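Local coordinates for WbbM protein (Klebsiella pneumoniae, PDB 6U4B), which is a trimeric, bifunctional O-antigen polymerase that probably transfers sugars through two glycosyltransferase modules, one of which binds magnesium, at residues Y197-A200 with I201-N205; A430-I434 with V435-F439; A455-Y458 with L459-L463; V481-M484 with V485-T489. All coordinates share one frame; numbering follows the deposited sequence.

Interaction 1 (Y197-A200 with I201-N205)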
ATOM      1  N   TYR A 197      56.689 -30.155  -5.712  1.00 56.01           N
ATOM      2  CA  TYR A 197      55.807 -30.818  -6.662  1.00 54.24           C
ATOM      3  C   TYR A 197      56.291 -30.724  -8.102  1.00 54.19           C
ATOM      4  O   TYR A 197      55.621 -31.253  -8.994  1.00 55.19           O
ATOM      5  CB  TYR A 197      54.392 -30.232  -6.573  1.00 54.10           C
ATOM      6  CG  TYR A 197      53.556 -30.785  -5.446  1.00 56.07           C
ATOM      7  CD1 TYR A 197      53.796 -30.412  -4.130  1.00 59.32           C
ATOM      8  CD2 TYR A 197      52.515 -31.671  -5.699  1.00 53.52           C
ATOM      9  CE1 TYR A 197      53.028 -30.910  -3.094  1.00 59.84           C
ATOM     10  CE2 TYR A 197      51.739 -32.173  -4.670  1.00 55.77           C
ATOM     11  CZ  TYR A 197      52.003 -31.791  -3.370  1.00 56.46           C
ATOM     12  OH  TYR A 197      51.238 -32.288  -2.342  1.00 59.25           O
ATOM     13  N   SER A 198      57.429 -30.069  -8.351  1.00 58.42           N
ATOM     14  CA  SER A 198      57.847 -29.803  -9.725  1.00 60.98           C
ATOM     15  C   SER A 198      58.018 -31.091 -10.523  1.00 64.25           C
ATOM     16  O   SER A 198      57.629 -31.157 -11.695  1.00 65.93           O
ATOM     17  CB  SER A 198      59.143 -28.993  -9.732  1.00 65.47           C
ATOM     18  OG  SER A 198      60.211 -29.735  -9.173  1.00 77.30           O
ATOM     19  N   THR A 199      58.592 -32.129  -9.906  1.00 64.49           N
ATOM     20  CA  THR A 199      58.779 -33.394 -10.612  1.00 61.90           C
ATOM     21  C   THR A 199      57.449 -34.103 -10.841  1.00 58.52           C
ATOM     22  O   THR A 199      57.245 -34.735 -11.885  1.00 56.28           O
ATOM     23  CB  THR A 199      59.746 -34.295  -9.840  1.00 66.31           C
ATOM     24  OG1 THR A 199      61.009 -33.632  -9.702  1.00 71.29           O
ATOM     25  CG2 THR A 199      59.959 -35.618 -10.574  1.00 65.75           C
ATOM     26  N   ALA A 200      56.527 -34.006  -9.879  1.00 53.33           N
ATOM     27  CA  ALA A 200      55.205 -34.596 -10.064  1.00 56.60           C
ATOM     28  C   ALA A 200      54.433 -33.883 -11.167  1.00 58.15           C
ATOM     29  O   ALA A 200      53.668 -34.512 -11.908  1.00 55.11           O
ATOM     30  CB  ALA A 200      54.424 -34.560  -8.752  1.00 54.72           C
ATOM     31  N   ILE A 201      54.621 -32.566 -11.290  1.00 58.56           N
ATOM     32  CA  ILE A 201      53.987 -31.817 -12.374  1.00 52.83           C
ATOM     33  C   ILE A 201      54.518 -32.288 -13.722  1.00 53.42           C
ATOM     34  O   ILE A 201      53.753 -32.509 -14.670  1.00 49.60           O
ATOM     35  CB  ILE A 201      54.207 -30.306 -12.185  1.00 50.81           C
ATOM     36  CG1 ILE A 201      53.530 -29.822 -10.901  1.00 45.96           C
ATOM     37  CG2 ILE A 201      53.692 -29.536 -13.392  1.00 51.59           C
ATOM     38  CD1 ILE A 201      53.924 -28.412 -10.504  1.00 46.02           C
ATOM     39  N   LYS A 202      55.842 -32.444 -13.827  1.00 51.53           N
ATOM     40  CA  LYS A 202      56.442 -32.904 -15.075  1.00 58.06           C
ATOM     41  C   LYS A 202      55.984 -34.313 -15.426  1.00 56.97           C
ATOM     42  O   LYS A 202      55.720 -34.613 -16.596  1.00 57.12           O
ATOM     43  CB  LYS A 202      57.968 -32.870 -14.979  1.00 63.73           C
ATOM     44  CG  LYS A 202      58.581 -31.492 -14.851  1.00 70.35           C
ATOM     45  CD  LYS A 202      60.095 -31.591 -14.964  1.00 72.92           C
ATOM     46  CE  LYS A 202      60.758 -30.244 -14.771  1.00 75.39           C
ATOM     47  NZ  LYS A 202      60.588 -29.735 -13.384  1.00 76.49           N
ATOM     48  N   THR A 203      55.901 -35.193 -14.426  1.00 55.80           N
ATOM     49  CA  THR A 203      55.512 -36.576 -14.676  1.00 60.09           C
ATOM     50  C   THR A 203      54.115 -36.651 -15.278  1.00 54.19           C
ATOM     51  O   THR A 203      53.893 -37.335 -16.284  1.00 51.51           O
ATOM     52  CB  THR A 203      55.579 -37.382 -13.378  1.00 60.30           C
ATOM     53  OG1 THR A 203      56.910 -37.338 -12.852  1.00 63.43           O
ATOM     54  CG2 THR A 203      55.183 -38.830 -13.626  1.00 57.90           C
ATOM     55  N   PHE A 204      53.160 -35.941 -14.676  1.00 52.81           N
ATOM     56  CA  PHE A 204      51.788 -35.982 -15.168  1.00 50.81           C
ATOM     57  C   PHE A 204      51.671 -35.329 -16.539  1.00 49.53           C
ATOM     58  O   PHE A 204      51.027 -35.875 -17.442  1.00 47.86           O
ATOM     59  CB  PHE A 204      50.849 -35.301 -14.176  1.00 47.09           C
ATOM     60  CG  PHE A 204      49.490 -35.017 -14.742  1.00 46.18           C
ATOM     61  CD1 PHE A 204      48.609 -36.053 -15.010  1.00 49.38           C
ATOM     62  CD2 PHE A 204      49.098 -33.721 -15.024  1.00 45.05           C
ATOM     63  CE1 PHE A 204      47.355 -35.799 -15.539  1.00 49.44           C
ATOM     64  CE2 PHE A 204      47.848 -33.459 -15.552  1.00 48.43           C
ATOM     65  CZ  PHE A 204      46.974 -34.498 -15.810  1.00 47.61           C
ATOM     66  N   ASN A 205      52.284 -34.154 -16.711  1.00 50.15           N
ATOM     67  CA  ASN A 205      52.157 -33.436 -17.976  1.00 49.30           C
ATOM     68  C   ASN A 205      52.742 -34.235 -19.135  1.00 54.50           C
ATOM     69  O   ASN A 205      52.206 -34.203 -20.248  1.00 59.70           O
ATOM     70  CB  ASN A 205      52.825 -32.065 -17.872  1.00 50.81           C
ATOM     71  CG  ASN A 205      51.932 -31.031 -17.209  1.00 55.14           C
ATOM     72  OD1 ASN A 205      50.706 -31.148 -17.235  1.00 52.74           O
ATOM     73  ND2 ASN A 205      52.542 -30.011 -16.616  1.00 54.77           N
TER

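Interaction 2 (A430-I434 with V435-F439)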
ATOM      1  N   ALA A 430     -13.095 -32.659   1.030  1.00 42.09           N
ATOM      2  CA  ALA A 430     -13.295 -31.819  -0.144  1.00 41.96           C
ATOM      3  C   ALA A 430     -14.723 -31.296  -0.142  1.00 46.15           C
ATOM      4  O   ALA A 430     -15.565 -31.726   0.650  1.00 51.22           O
ATOM      5  CB  ALA A 430     -12.990 -32.585  -1.437  1.00 35.01           C
ATOM      6  N   VAL A 431     -14.988 -30.363  -1.053  1.00 42.35           N
ATOM      7  CA  VAL A 431     -16.293 -29.729  -1.179  1.00 41.25           C
ATOM      8  C   VAL A 431     -17.077 -30.432  -2.277  1.00 43.45           C
ATOM      9  O   VAL A 431     -16.542 -30.694  -3.363  1.00 45.20           O
ATOM     10  CB  VAL A 431     -16.158 -28.227  -1.474  1.00 41.65           C
ATOM     11  CG1 VAL A 431     -17.533 -27.581  -1.563  1.00 41.22           C
ATOM     12  CG2 VAL A 431     -15.312 -27.556  -0.402  1.00 40.15           C
ATOM     13  N   LYS A 432     -18.341 -30.742  -1.991  1.00 42.12           N
ATOM     14  CA  LYS A 432     -19.223 -31.336  -2.983  1.00 41.77           C
ATOM     15  C   LYS A 432     -19.335 -30.435  -4.207  1.00 43.15           C
ATOM     16  O   LYS A 432     -19.517 -29.221  -4.092  1.00 46.42           O
ATOM     17  CB  LYS A 432     -20.601 -31.580  -2.368  1.00 43.75           C
ATOM     18  CG  LYS A 432     -21.588 -32.311  -3.259  1.00 52.33           C
ATOM     19  CD  LYS A 432     -23.005 -32.115  -2.736  1.00 57.70           C
ATOM     20  CE  LYS A 432     -24.017 -32.930  -3.518  1.00 57.59           C
ATOM     21  NZ  LYS A 432     -23.839 -32.791  -4.990  1.00 59.70           N
ATOM     22  N   ASP A 433     -19.217 -31.038  -5.386  1.00 43.43           N
ATOM     23  CA  ASP A 433     -19.195 -30.304  -6.651  1.00 43.20           C
ATOM     24  C   ASP A 433     -20.635 -30.044  -7.087  1.00 42.92           C
ATOM     25  O   ASP A 433     -21.313 -30.939  -7.599  1.00 42.63           O
ATOM     26  CB  ASP A 433     -18.423 -31.095  -7.704  1.00 45.00           C
ATOM     27  CG  ASP A 433     -18.117 -30.283  -8.954  1.00 50.50           C
ATOM     28  OD1 ASP A 433     -18.804 -29.272  -9.212  1.00 54.68           O
ATOM     29  OD2 ASP A 433     -17.182 -30.671  -9.688  1.00 53.40           O
ATOM     30  N   ILE A 434     -21.103 -28.806  -6.907  1.00 41.33           N
ATOM     31  CA  ILE A 434     -22.467 -28.487  -7.320  1.00 46.94           C
ATOM     32  C   ILE A 434     -22.574 -28.282  -8.826  1.00 43.88           C
ATOM     33  O   ILE A 434     -23.675 -28.391  -9.380  1.00 43.87           O
ATOM     34  CB  ILE A 434     -23.011 -27.254  -6.579  1.00 47.84           C
ATOM     35  CG1 ILE A 434     -22.290 -25.982  -7.026  1.00 53.23           C
ATOM     36  CG2 ILE A 434     -22.889 -27.440  -5.073  1.00 40.66           C
ATOM     37  CD1 ILE A 434     -22.818 -24.729  -6.359  1.00 57.77           C
ATOM     38  N   VAL A 435     -21.464 -27.996  -9.511  1.00 42.95           N
ATOM     39  CA  VAL A 435     -21.507 -27.926 -10.969  1.00 43.07           C
ATOM     40  C   VAL A 435     -21.742 -29.310 -11.556  1.00 47.18           C
ATOM     41  O   VAL A 435     -22.566 -29.484 -12.463  1.00 50.10           O
ATOM     42  CB  VAL A 435     -20.221 -27.286 -11.524  1.00 43.15           C
ATOM     43  CG1 VAL A 435     -20.219 -27.350 -13.043  1.00 46.24           C
ATOM     44  CG2 VAL A 435     -20.101 -25.847 -11.058  1.00 42.84           C
ATOM     45  N   MET A 436     -21.028 -30.319 -11.049  1.00 46.13           N
ATOM     46  CA  MET A 436     -21.317 -31.690 -11.452  1.00 48.87           C
ATOM     47  C   MET A 436     -22.725 -32.096 -11.040  1.00 50.11           C
ATOM     48  O   MET A 436     -23.389 -32.852 -11.759  1.00 44.77           O
ATOM     49  CB  MET A 436     -20.285 -32.648 -10.854  1.00 44.24           C
ATOM     50  CG  MET A 436     -20.532 -34.120 -11.181  1.00 41.91           C
ATOM     51  SD  MET A 436     -20.444 -34.488 -12.944  1.00 49.07           S
ATOM     52  CE  MET A 436     -18.686 -34.299 -13.245  1.00 47.78           C
ATOM     53  N   GLU A 437     -23.201 -31.598  -9.895  1.00 54.67           N
ATOM     54  CA  GLU A 437     -24.588 -31.832  -9.506  1.00 58.04           C
ATOM     55  C   GLU A 437     -25.544 -31.323 -10.577  1.00 57.38           C
ATOM     56  O   GLU A 437     -26.559 -31.965 -10.872  1.00 58.54           O
ATOM     57  CB  GLU A 437     -24.874 -31.164  -8.161  1.00 55.47           C
ATOM     58  CG  GLU A 437     -26.248 -31.478  -7.582  1.00 56.52           C
ATOM     59  CD  GLU A 437     -26.504 -30.752  -6.275  1.00 58.39           C
ATOM     60  OE1 GLU A 437     -27.623 -30.224  -6.091  1.00 61.01           O
ATOM     61  OE2 GLU A 437     -25.582 -30.700  -5.433  1.00 58.71           O
ATOM     62  N   GLY A 438     -25.228 -30.175 -11.182  1.00 56.47           N
ATOM     63  CA  GLY A 438     -26.048 -29.678 -12.274  1.00 55.93           C
ATOM     64  C   GLY A 438     -25.888 -30.489 -13.544  1.00 54.44           C
ATOM     65  O   GLY A 438     -26.860 -30.716 -14.270  1.00 55.09           O
ATOM     66  N   PHE A 439     -24.661 -30.935 -13.835  1.00 53.00           N
ATOM     67  CA  PHE A 439     -24.438 -31.766 -15.013  1.00 53.10           C
ATOM     68  C   PHE A 439     -25.255 -33.049 -14.945  1.00 50.73           C
ATOM     69  O   PHE A 439     -25.824 -33.488 -15.952  1.00 53.01           O
ATOM     70  CB  PHE A 439     -22.951 -32.090 -15.161  1.00 55.58           C
ATOM     71  CG  PHE A 439     -22.110 -30.920 -15.592  1.00 54.80           C
ATOM     72  CD1 PHE A 439     -22.695 -29.785 -16.128  1.00 61.17           C
ATOM     73  CD2 PHE A 439     -20.730 -30.963 -15.469  1.00 53.74           C
ATOM     74  CE1 PHE A 439     -21.919 -28.710 -16.526  1.00 61.66           C
ATOM     75  CE2 PHE A 439     -19.950 -29.892 -15.866  1.00 58.10           C
ATOM     76  CZ  PHE A 439     -20.547 -28.764 -16.395  1.00 61.29           C
TER

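Interaction 3 (A455-Y458 with L459-L463)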
ATOM      1  N   ALA A 455     -24.063 -37.517 -17.732  1.00 57.90           N
ATOM      2  CA  ALA A 455     -23.073 -37.433 -16.659  1.00 56.37           C
ATOM      3  C   ALA A 455     -23.407 -38.377 -15.509  1.00 56.76           C
ATOM      4  O   ALA A 455     -22.504 -38.954 -14.890  1.00 55.34           O
ATOM      5  CB  ALA A 455     -22.970 -35.996 -16.158  1.00 54.90           C
ATOM      6  N   GLY A 456     -24.697 -38.555 -15.218  1.00 60.10           N
ATOM      7  CA  GLY A 456     -25.079 -39.471 -14.154  1.00 57.59           C
ATOM      8  C   GLY A 456     -24.675 -40.902 -14.448  1.00 55.93           C
ATOM      9  O   GLY A 456     -24.144 -41.603 -13.583  1.00 52.85           O
ATOM     10  N   GLU A 457     -24.934 -41.361 -15.674  1.00 58.53           N
ATOM     11  CA  GLU A 457     -24.521 -42.710 -16.048  1.00 61.14           C
ATOM     12  C   GLU A 457     -23.000 -42.829 -16.074  1.00 59.75           C
ATOM     13  O   GLU A 457     -22.443 -43.859 -15.672  1.00 62.93           O
ATOM     14  CB  GLU A 457     -25.111 -43.092 -17.406  1.00 69.07           C
ATOM     15  CG  GLU A 457     -24.992 -44.574 -17.716  1.00 79.29           C
ATOM     16  CD  GLU A 457     -25.247 -44.890 -19.174  1.00 86.26           C
ATOM     17  OE1 GLU A 457     -26.120 -44.238 -19.786  1.00 89.76           O
ATOM     18  OE2 GLU A 457     -24.562 -45.786 -19.712  1.00 87.70           O
ATOM     19  N   TYR A 458     -22.314 -41.784 -16.543  1.00 59.86           N
ATOM     20  CA  TYR A 458     -20.852 -41.789 -16.562  1.00 54.37           C
ATOM     21  C   TYR A 458     -20.281 -41.941 -15.159  1.00 53.16           C
ATOM     22  O   TYR A 458     -19.320 -42.692 -14.949  1.00 49.00           O
ATOM     23  CB  TYR A 458     -20.337 -40.505 -17.217  1.00 50.53           C
ATOM     24  CG  TYR A 458     -18.845 -40.271 -17.081  1.00 50.99           C
ATOM     25  CD1 TYR A 458     -17.938 -40.961 -17.877  1.00 52.83           C
ATOM     26  CD2 TYR A 458     -18.346 -39.345 -16.172  1.00 49.97           C
ATOM     27  CE1 TYR A 458     -16.573 -40.745 -17.762  1.00 51.71           C
ATOM     28  CE2 TYR A 458     -16.981 -39.120 -16.049  1.00 46.53           C
ATOM     29  CZ  TYR A 458     -16.100 -39.825 -16.847  1.00 49.79           C
ATOM     30  OH  TYR A 458     -14.743 -39.609 -16.732  1.00 47.98           O
ATOM     31  N   LEU A 459     -20.866 -41.245 -14.183  1.00 49.93           N
ATOM     32  CA  LEU A 459     -20.377 -41.339 -12.814  1.00 54.05           C
ATOM     33  C   LEU A 459     -20.587 -42.737 -12.242  1.00 55.05           C
ATOM     34  O   LEU A 459     -19.729 -43.254 -11.517  1.00 55.15           O
ATOM     35  CB  LEU A 459     -21.065 -40.290 -11.938  1.00 56.14           C
ATOM     36  CG  LEU A 459     -20.786 -38.816 -12.257  1.00 56.74           C
ATOM     37  CD1 LEU A 459     -21.122 -37.926 -11.065  1.00 51.85           C
ATOM     38  CD2 LEU A 459     -19.351 -38.602 -12.714  1.00 41.51           C
ATOM     39  N   GLN A 460     -21.717 -43.371 -12.564  1.00 54.50           N
ATOM     40  CA  GLN A 460     -22.006 -44.686 -12.001  1.00 58.38           C
ATOM     41  C   GLN A 460     -21.200 -45.791 -12.675  1.00 59.28           C
ATOM     42  O   GLN A 460     -20.726 -46.713 -12.001  1.00 58.72           O
ATOM     43  CB  GLN A 460     -23.502 -44.990 -12.104  1.00 65.34           C
ATOM     44  CG  GLN A 460     -24.295 -44.600 -10.870  1.00 68.51           C
ATOM     45  CD  GLN A 460     -25.696 -45.169 -10.876  1.00 75.66           C
ATOM     46  OE1 GLN A 460     -26.491 -44.886 -11.772  1.00 76.12           O
ATOM     47  NE2 GLN A 460     -26.005 -45.986  -9.874  1.00 80.09           N
ATOM     48  N   LYS A 461     -21.037 -45.723 -13.995  1.00 59.52           N
ATOM     49  CA  LYS A 461     -20.393 -46.804 -14.737  1.00 68.98           C
ATOM     50  C   LYS A 461     -18.878 -46.629 -14.801  1.00 67.05           C
ATOM     51  O   LYS A 461     -18.125 -47.527 -14.411  1.00 70.50           O
ATOM     52  CB  LYS A 461     -20.986 -46.896 -16.148  1.00 72.86           C
ATOM     53  CG  LYS A 461     -22.492 -47.096 -16.177  1.00 76.77           C
ATOM     54  CD  LYS A 461     -22.886 -48.444 -15.597  1.00 84.28           C
ATOM     55  CE  LYS A 461     -24.399 -48.612 -15.572  1.00 88.58           C
ATOM     56  NZ  LYS A 461     -25.002 -48.442 -16.924  1.00 91.66           N
ATOM     57  N   THR A 462     -18.417 -45.478 -15.293  1.00 60.31           N
ATOM     58  CA  THR A 462     -16.981 -45.287 -15.473  1.00 60.23           C
ATOM     59  C   THR A 462     -16.278 -45.030 -14.143  1.00 56.68           C
ATOM     60  O   THR A 462     -15.181 -45.550 -13.907  1.00 55.63           O
ATOM     61  CB  THR A 462     -16.718 -44.141 -16.449  1.00 58.86           C
ATOM     62  OG1 THR A 462     -17.283 -44.460 -17.725  1.00 59.03           O
ATOM     63  CG2 THR A 462     -15.224 -43.907 -16.607  1.00 54.55           C
ATOM     64  N   LEU A 463     -16.892 -44.241 -13.260  1.00 51.06           N
ATOM     65  CA  LEU A 463     -16.268 -43.902 -11.988  1.00 53.63           C
ATOM     66  C   LEU A 463     -16.664 -44.845 -10.859  1.00 55.66           C
ATOM     67  O   LEU A 463     -16.098 -44.744  -9.765  1.00 53.20           O
ATOM     68  CB  LEU A 463     -16.599 -42.455 -11.602  1.00 50.10           C
ATOM     69  CG  LEU A 463     -16.190 -41.372 -12.606  1.00 48.50           C
ATOM     70  CD1 LEU A 463     -16.112 -40.013 -11.928  1.00 45.35           C
ATOM     71  CD2 LEU A 463     -14.865 -41.707 -13.290  1.00 47.07           C
TER

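Interaction 4 (V481-M484 with V485-T489)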
ATOM      1  N   VAL A 481      -2.609 -37.943   3.951  1.00 41.48           N
ATOM      2  CA  VAL A 481      -1.439 -38.608   3.382  1.00 43.33           C
ATOM      3  C   VAL A 481      -1.078 -39.847   4.189  1.00 44.63           C
ATOM      4  O   VAL A 481      -0.760 -40.900   3.621  1.00 41.21           O
ATOM      5  CB  VAL A 481      -0.257 -37.626   3.290  1.00 45.34           C
ATOM      6  CG1 VAL A 481       0.976 -38.329   2.745  1.00 46.12           C
ATOM      7  CG2 VAL A 481      -0.622 -36.436   2.416  1.00 37.22           C
ATOM      8  N   LYS A 482      -1.126 -39.747   5.521  1.00 47.37           N
ATOM      9  CA  LYS A 482      -0.763 -40.885   6.363  1.00 54.59           C
ATOM     10  C   LYS A 482      -1.615 -42.108   6.043  1.00 55.75           C
ATOM     11  O   LYS A 482      -1.102 -43.233   5.991  1.00 55.01           O
ATOM     12  CB  LYS A 482      -0.891 -40.517   7.842  1.00 59.80           C
ATOM     13  CG  LYS A 482      -0.786 -41.718   8.773  1.00 64.91           C
ATOM     14  CD  LYS A 482       0.142 -41.458   9.948  1.00 70.71           C
ATOM     15  CE  LYS A 482      -0.451 -40.457  10.922  1.00 73.37           C
ATOM     16  NZ  LYS A 482       0.408 -40.304  12.130  1.00 77.47           N
ATOM     17  N   GLN A 483      -2.914 -41.908   5.816  1.00 51.53           N
ATOM     18  CA  GLN A 483      -3.770 -43.030   5.446  1.00 51.81           C
ATOM     19  C   GLN A 483      -3.453 -43.521   4.039  1.00 50.00           C
ATOM     20  O   GLN A 483      -3.471 -44.730   3.781  1.00 53.42           O
ATOM     21  CB  GLN A 483      -5.241 -42.631   5.558  1.00 49.78           C
ATOM     22  CG  GLN A 483      -6.204 -43.804   5.514  1.00 51.70           C
ATOM     23  CD  GLN A 483      -6.055 -44.725   6.711  1.00 56.64           C
ATOM     24  OE1 GLN A 483      -5.676 -44.292   7.800  1.00 56.28           O
ATOM     25  NE2 GLN A 483      -6.348 -46.005   6.511  1.00 62.02           N
ATOM     26  N   MET A 484      -3.158 -42.599   3.116  1.00 44.61           N
ATOM     27  CA  MET A 484      -2.803 -43.001   1.760  1.00 47.94           C
ATOM     28  C   MET A 484      -1.507 -43.799   1.729  1.00 50.35           C
ATOM     29  O   MET A 484      -1.348 -44.691   0.888  1.00 49.61           O
ATOM     30  CB  MET A 484      -2.688 -41.773   0.856  1.00 45.98           C
ATOM     31  CG  MET A 484      -4.003 -41.075   0.595  1.00 46.71           C
ATOM     32  SD  MET A 484      -3.844 -39.732  -0.595  1.00 48.50           S
ATOM     33  CE  MET A 484      -5.540 -39.171  -0.671  1.00 52.93           C
ATOM     34  N   VAL A 485      -0.568 -43.490   2.628  1.00 52.34           N
ATOM     35  CA  VAL A 485       0.671 -44.256   2.694  1.00 52.84           C
ATOM     36  C   VAL A 485       0.393 -45.677   3.169  1.00 57.48           C
ATOM     37  O   VAL A 485       0.940 -46.645   2.626  1.00 57.54           O
ATOM     38  CB  VAL A 485       1.691 -43.540   3.597  1.00 46.90           C
ATOM     39  CG1 VAL A 485       2.871 -44.455   3.898  1.00 49.52           C
ATOM     40  CG2 VAL A 485       2.164 -42.255   2.940  1.00 46.32           C
ATOM     41  N   GLU A 486      -0.468 -45.828   4.179  1.00 58.02           N
ATOM     42  CA  GLU A 486      -0.763 -47.159   4.697  1.00 63.80           C
ATOM     43  C   GLU A 486      -1.492 -48.009   3.664  1.00 63.69           C
ATOM     44  O   GLU A 486      -1.220 -49.208   3.538  1.00 68.76           O
ATOM     45  CB  GLU A 486      -1.582 -47.055   5.985  1.00 69.78           C
ATOM     46  CG  GLU A 486      -2.233 -48.370   6.423  1.00 80.80           C
ATOM     47  CD  GLU A 486      -1.246 -49.377   7.007  1.00 93.33           C
ATOM     48  OE1 GLU A 486      -1.570 -49.985   8.050  1.00100.09           O
ATOM     49  OE2 GLU A 486      -0.153 -49.574   6.431  1.00 96.67           O
ATOM     50  N   GLU A 487      -2.412 -47.411   2.912  1.00 61.82           N
ATOM     51  CA  GLU A 487      -3.186 -48.138   1.915  1.00 63.03           C
ATOM     52  C   GLU A 487      -2.519 -48.173   0.545  1.00 60.60           C
ATOM     53  O   GLU A 487      -3.043 -48.828  -0.363  1.00 55.58           O
ATOM     54  CB  GLU A 487      -4.585 -47.524   1.785  1.00 62.78           C
ATOM     55  CG  GLU A 487      -5.377 -47.495   3.081  1.00 63.07           C
ATOM     56  CD  GLU A 487      -6.803 -47.016   2.883  1.00 57.36           C
ATOM     57  OE1 GLU A 487      -7.212 -46.820   1.718  1.00 52.92           O
ATOM     58  OE2 GLU A 487      -7.517 -46.836   3.892  1.00 58.15           O
ATOM     59  N   ASN A 488      -1.376 -47.501   0.385  1.00 60.46           N
ATOM     60  CA  ASN A 488      -0.709 -47.356  -0.912  1.00 55.89           C
ATOM     61  C   ASN A 488      -1.683 -46.846  -1.973  1.00 54.54           C
ATOM     62  O   ASN A 488      -1.738 -47.349  -3.097  1.00 52.72           O
ATOM     63  CB  ASN A 488      -0.053 -48.666  -1.353  1.00 61.07           C
ATOM     64  CG  ASN A 488       1.126 -48.440  -2.284  1.00 63.35           C
ATOM     65  OD1 ASN A 488       1.223 -47.401  -2.944  1.00 64.10           O
ATOM     66  ND2 ASN A 488       2.029 -49.409  -2.340  1.00 69.35           N
ATOM     67  N   THR A 489      -2.472 -45.833  -1.596  1.00 51.71           N
ATOM     68  CA  THR A 489      -3.427 -45.227  -2.518  1.00 47.87           C
ATOM     69  C   THR A 489      -2.751 -44.740  -3.793  1.00 46.18           C
ATOM     70  O   THR A 489      -3.359 -44.763  -4.870  1.00 46.33           O
ATOM     71  CB  THR A 489      -4.145 -44.062  -1.826  1.00 45.47           C
ATOM     72  OG1 THR A 489      -4.745 -44.524  -0.608  1.00 45.13           O
ATOM     73  CG2 THR A 489      -5.226 -43.472  -2.727  1.00 44.13           C
TER

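Interaction 1 (Y197-A200 with I201-N205)
T199 and T203, one turn apart near the start of helix 198-206, make a local contact of side chain and backbone in the DUF4422 part of the chain. T199 O takes two bonds from T203: the backbone N arrives at 2.9 Å and OG1 at 2.8 Å, from opposite faces of the carbonyl plane. The hydroxyl can do this because OG1 of T203 lies beside its own backbone N (chi1 -59°), turned back down the helix; it comes in from above the carbonyl plane of T199. The same OG1 has a weak further bond from Q271. Two residues earlier, I201 N binds Y197 O at 2.8 Å, and the isoleucine lays CG1 against that same oxygen, 3.2 Å from Y197 O, while CD1 stays 4.4 Å from Y197 CB. K202 runs its chain back past S198, with CG 3.3 Å from S198 O. Outside the turn, I201 packs on V190 of helix 180-193, whereas the Y197 ring stacks on W229 and F204 leans on helix 253-272. Repeated i to i+4 bonding, with a threonine hydroxyl doubling up on the carbonyl one turn back, is typical of an alpha-helix.

Interaction 2 (A430-I434 with V435-F439)
An extended K432 side chain, with CG opposite the backbone N (chi1 -175°) and a bend only at chi4, carries its ammonium over to E437, whose own CG is likewise trans to N (chi1 -173°). The two chains cross at about a right angle, and NZ of K432 reaches OE2 of E437 at 2.8 Å in a salt bridge, on the anti side of that oxygen and somewhat out of the carboxylate plane. The other carboxylate oxygen, E437 OE1, bonds T545 OG1, so both oxygens of the carboxylate have a partner. Between these residues the chain turns from strand 428-432 into helix 434-441, with D433 as the N-cap. D433 OD1 accepts from M436 N at 3.1 Å, well above the carboxylate plane, and from V435 N in a weak bond at 3.0 Å; Y528 OH adds another weak one. D433 CG also lies 3.7 Å from M436 CB, so the capping carboxylate rests on the first turn. D433 O takes E437 N at 3.0 Å, starting the helical bonding. The D433 side chain is about 8 Å from that of H560, a ligand of the bound magnesium, and I434 packs on T545 and F549 of helix 543-554.

Interaction 3 (A455-Y458 with L459-L463)
A455 opens helix 455-461 by giving its carbonyl oxygen to L459 N at 2.9 Å, and the leucine covers the same oxygen with its CG, 3.1 Å from A455 O. G456 follows with a bond from its O to Q460 N. E457 accepts K461 N at 2.9 Å, nearly along the C=O axis of E457 O, and its side chain lies obliquely across that of K461: the two CG atoms, E457 CG and K461 CG, are 3.9 Å apart. Their charges meet only loosely, in a long salt bridge of 3.9 Å between E457 OE2 and K461 NZ, which the lysine reaches by bending at chi2 and chi4. Y458 closes the segment and does most of the packing. With CG trans to the backbone N (chi1 170°), its ring projects outward from the helix, where T462 and L459 meet it obliquely: T462 CG2 is 3.6 Å from Y458 CE1, and L459 CD2 is 3.7 Å from Y458 CD2. Y458 O takes T462 N and, more weakly, L463 N as the helix runs out. The phenol OH bonds D508 and the backbone N of W503, while T462 OG1 bonds D450. Among the side chains, apolar contact round Y458, whose buried hydroxyl has polar partners, probably counts for more than the long ion pair.

Interaction 4 (V481-M484 with V485-T489)
OE2 of E487 is gripped from two quarters: Q483 NE2 donates to it at 3.0 Å, and NH2 of R517 makes a salt bridge with it. The glutamine and glutamate stand one turn apart on helix 481-487, which ends in a Schellman motif. The Q483 bond is nearly straight, with an N-H...O angle of 172°; it leaves in the plane of the amide and meets OE2 on the anti side, somewhat out of the carboxylate plane, the two flat groups standing 84° apart. A bend at chi2 (65°) swings the amide of Q483 over to the glutamate, whose chain is extended beyond CG. At the start of the helix, V485 N binds V481 O at 2.8 Å, and the two valines touch at 4.1 Å between V481 CG1 and V485 CG2. The chain breaks from the helix at N488, the C-prime residue, which has positive phi: T489 N bonds M484 O at 3.0 Å, and N488 N returns to V485 O in a weak bond. N488 also caps helix 489-499 through a weak bond from A491 N to its OD1. M484 and T489 both pack on F514, and M484 CG lies 3.7 Å from T489 OG1.

In the fold
Along the chain the four contacts come in order, and they fall into two groups. Interaction 1 stands alone in the DUF4422 range, its centre 60 to 77 Å from the others, on the opposite side of the chain's centre. Interactions 2, 3 and 4 belong to the glycosyltransferase family 8 range. Interactions 2 and 3 lie 14 Å apart between centres and touch, as M436 of helix 434-441 packs on L459 of helix 455-461. The centre of interaction 4 is 26 Å from the centre of each, but helix 481-487 directly follows strand 477-479, which pairs antiparallel with strand 428-432 leading into interaction 2. This separation fits a bifunctional enzyme built from two modules.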